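Local coordinates for protein HIRA (Homo sapiens, PDB 5YJE) that cooperates with ASF1A in replication-independent chromatin assembly, working as a histone chaperone that takes part in histone gene repression and senescence, at residues 266-269 with 270-274. Sequence-based numbering, arbitrary orientation.
Sequences HVVQ and QETTL. With SO4 (sulfate ion), chain E.
Three donors converge on the carbonyl oxygen of Gln269. Thr273 supplies two: its backbone N makes the regular i to i+4 helical bond, and its OG1 lies 2.7 Å from Gln269 O. The third is Thr272, whose OG1 sits 3.0 Å from Gln269 O and, with a C=O...donor angle of 107°, comes in well to the side of the acceptor. The first torsions account for the double hydroxyl grip: Thr273 OG1 stands beside its own N, whereas Thr272 OG1 lies between N and the carbonyl carbon (chi1 65°), and each therefore turns back toward the preceding turn. Threonine hydroxyls bonding back to a carbonyl three or four residues earlier are familiar in helices; here two share one oxygen. Thr273 OG1 also bonds to Asp227 N. Three residues earlier, Gln270 N bonds to His266 O, and Gln270 CG lies over one imidazole face, 4.0 Å from the ring centroid, a CH-pi contact. The amide beyond it stacks on the ring with the planes 24° apart, while its NE2 bonds to Glu307. Cut back to an alanine, Gln270 would probably leave this imidazole face without its stacking partner and Glu307 without the amide donor. His266 N gives its hydrogen to sulfate O2 at 2.6 Å, the ion probably coming from the crystallisation liquor. In HIRA's C-terminal part, Gln270 and Thr273 of helix 266-286 meet Tyr303 of helix 290-307, Gln269 ties to Cys225, Ala259 and Leu261, and Val268 and Thr272 pack on Val71 and Leu76, strand residues of a second HIRA subunit in the trimer.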
loop_
_atom_site.group_PDB
_atom_site.type_symbol
_atom_site.label_atom_id
_atom_site.label_comp_id
_atom_site.label_asym_id
_atom_site.label_seq_id
_atom_site.Cartn_x
_atom_site.Cartn_y
_atom_site.Cartn_z
ATOM N N HIS B 266 18.726 -42.182 -6.941
ATOM C CA HIS B 266 17.364 -41.958 -6.473
ATOM C C HIS B 266 17.195 -40.650 -5.704
ATOM O O HIS B 266 16.125 -40.015 -5.778
ATOM C CB HIS B 266 16.942 -43.123 -5.598
ATOM C CG HIS B 266 15.529 -43.037 -5.131
ATOM N ND1 HIS B 266 14.480 -42.807 -5.994
ATOM C CD2 HIS B 266 14.981 -43.191 -3.903
ATOM C CE1 HIS B 266 13.349 -42.799 -5.313
ATOM N NE2 HIS B 266 13.624 -43.036 -4.042
ATOM N N VAL B 267 18.220 -40.241 -4.947
ATOM C CA VAL B 267 18.090 -39.043 -4.129
ATOM C C VAL B 267 17.814 -37.818 -5.005
ATOM O O VAL B 267 17.061 -36.925 -4.611
ATOM C CB VAL B 267 19.346 -38.850 -3.252
ATOM C CG1 VAL B 267 20.564 -38.577 -4.123
ATOM C CG2 VAL B 267 19.109 -37.716 -2.202
ATOM N N VAL B 268 18.409 -37.765 -6.201
ATOM C CA VAL B 268 18.208 -36.643 -7.098
ATOM C C VAL B 268 16.755 -36.592 -7.563
ATOM O O VAL B 268 16.165 -35.513 -7.678
ATOM C CB VAL B 268 19.190 -36.736 -8.281
ATOM C CG1 VAL B 268 18.985 -35.605 -9.249
ATOM C CG2 VAL B 268 20.647 -36.754 -7.784
ATOM N N GLN B 269 16.145 -37.753 -7.810
ATOM C CA GLN B 269 14.743 -37.754 -8.210
ATOM C C GLN B 269 13.849 -37.377 -7.041
ATOM O O GLN B 269 12.812 -36.730 -7.234
ATOM C CB GLN B 269 14.329 -39.115 -8.792
ATOM C CG GLN B 269 12.917 -39.167 -9.417
ATOM C CD GLN B 269 12.758 -40.280 -10.452
ATOM O OE1 GLN B 269 13.443 -41.301 -10.405
ATOM N NE2 GLN B 269 11.842 -40.088 -11.383
ATOM N N GLN B 270 14.225 -37.763 -5.820
ATOM C CA GLN B 270 13.483 -37.255 -4.673
ATOM C C GLN B 270 13.591 -35.736 -4.571
ATOM O O GLN B 270 12.613 -35.061 -4.243
ATOM C CB GLN B 270 13.964 -37.895 -3.384
ATOM C CG GLN B 270 13.666 -39.392 -3.267
ATOM C CD GLN B 270 14.202 -39.940 -1.952
ATOM O OE1 GLN B 270 15.387 -39.804 -1.662
ATOM N NE2 GLN B 270 13.325 -40.516 -1.136
ATOM N N GLU B 271 14.770 -35.178 -4.827
ATOM C CA GLU B 271 14.913 -33.744 -4.617
ATOM C C GLU B 271 14.178 -32.978 -5.705
ATOM O O GLU B 271 13.559 -31.945 -5.430
ATOM C CB GLU B 271 16.393 -33.349 -4.537
ATOM C CG GLU B 271 17.118 -34.044 -3.364
ATOM C CD GLU B 271 18.246 -33.233 -2.723
ATOM O OE1 GLU B 271 18.674 -32.177 -3.259
ATOM O OE2 GLU B 271 18.711 -33.669 -1.648
ATOM N N THR B 272 14.189 -33.496 -6.936
ATOM C CA THR B 272 13.394 -32.864 -7.980
ATOM C C THR B 272 11.908 -33.004 -7.692
ATOM O O THR B 272 11.146 -32.059 -7.909
ATOM C CB THR B 272 13.734 -33.428 -9.354
ATOM O OG1 THR B 272 13.372 -34.806 -9.399
ATOM C CG2 THR B 272 15.212 -33.269 -9.658
ATOM N N THR B 273 11.489 -34.150 -7.160
ATOM C CA THR B 273 10.080 -34.339 -6.832
ATOM C C THR B 273 9.641 -33.373 -5.734
ATOM O O THR B 273 8.571 -32.756 -5.830
ATOM C CB THR B 273 9.826 -35.795 -6.424
ATOM O OG1 THR B 273 10.090 -36.641 -7.543
ATOM C CG2 THR B 273 8.381 -36.015 -5.994
ATOM N N LEU B 274 10.470 -33.213 -4.698
ATOM C CA LEU B 274 10.183 -32.267 -3.628
ATOM C C LEU B 274 10.103 -30.837 -4.166
ATOM O O LEU B 274 9.155 -30.102 -3.871
ATOM C CB LEU B 274 11.260 -32.363 -2.553
ATOM C CG LEU B 274 11.032 -33.000 -1.179
ATOM C CD1 LEU B 274 12.075 -32.473 -0.232
ATOM C CD2 LEU B 274 9.675 -32.735 -0.615
HETATM S S SO4 E . 20.224 -45.340 -5.727
HETATM O O1 SO4 E . 21.042 -46.428 -6.264
HETATM O O2 SO4 E . 19.583 -44.684 -6.867
HETATM O O3 SO4 E . 21.079 -44.405 -5.052
HETATM O O4 SO4 E . 19.181 -45.833 -4.839
#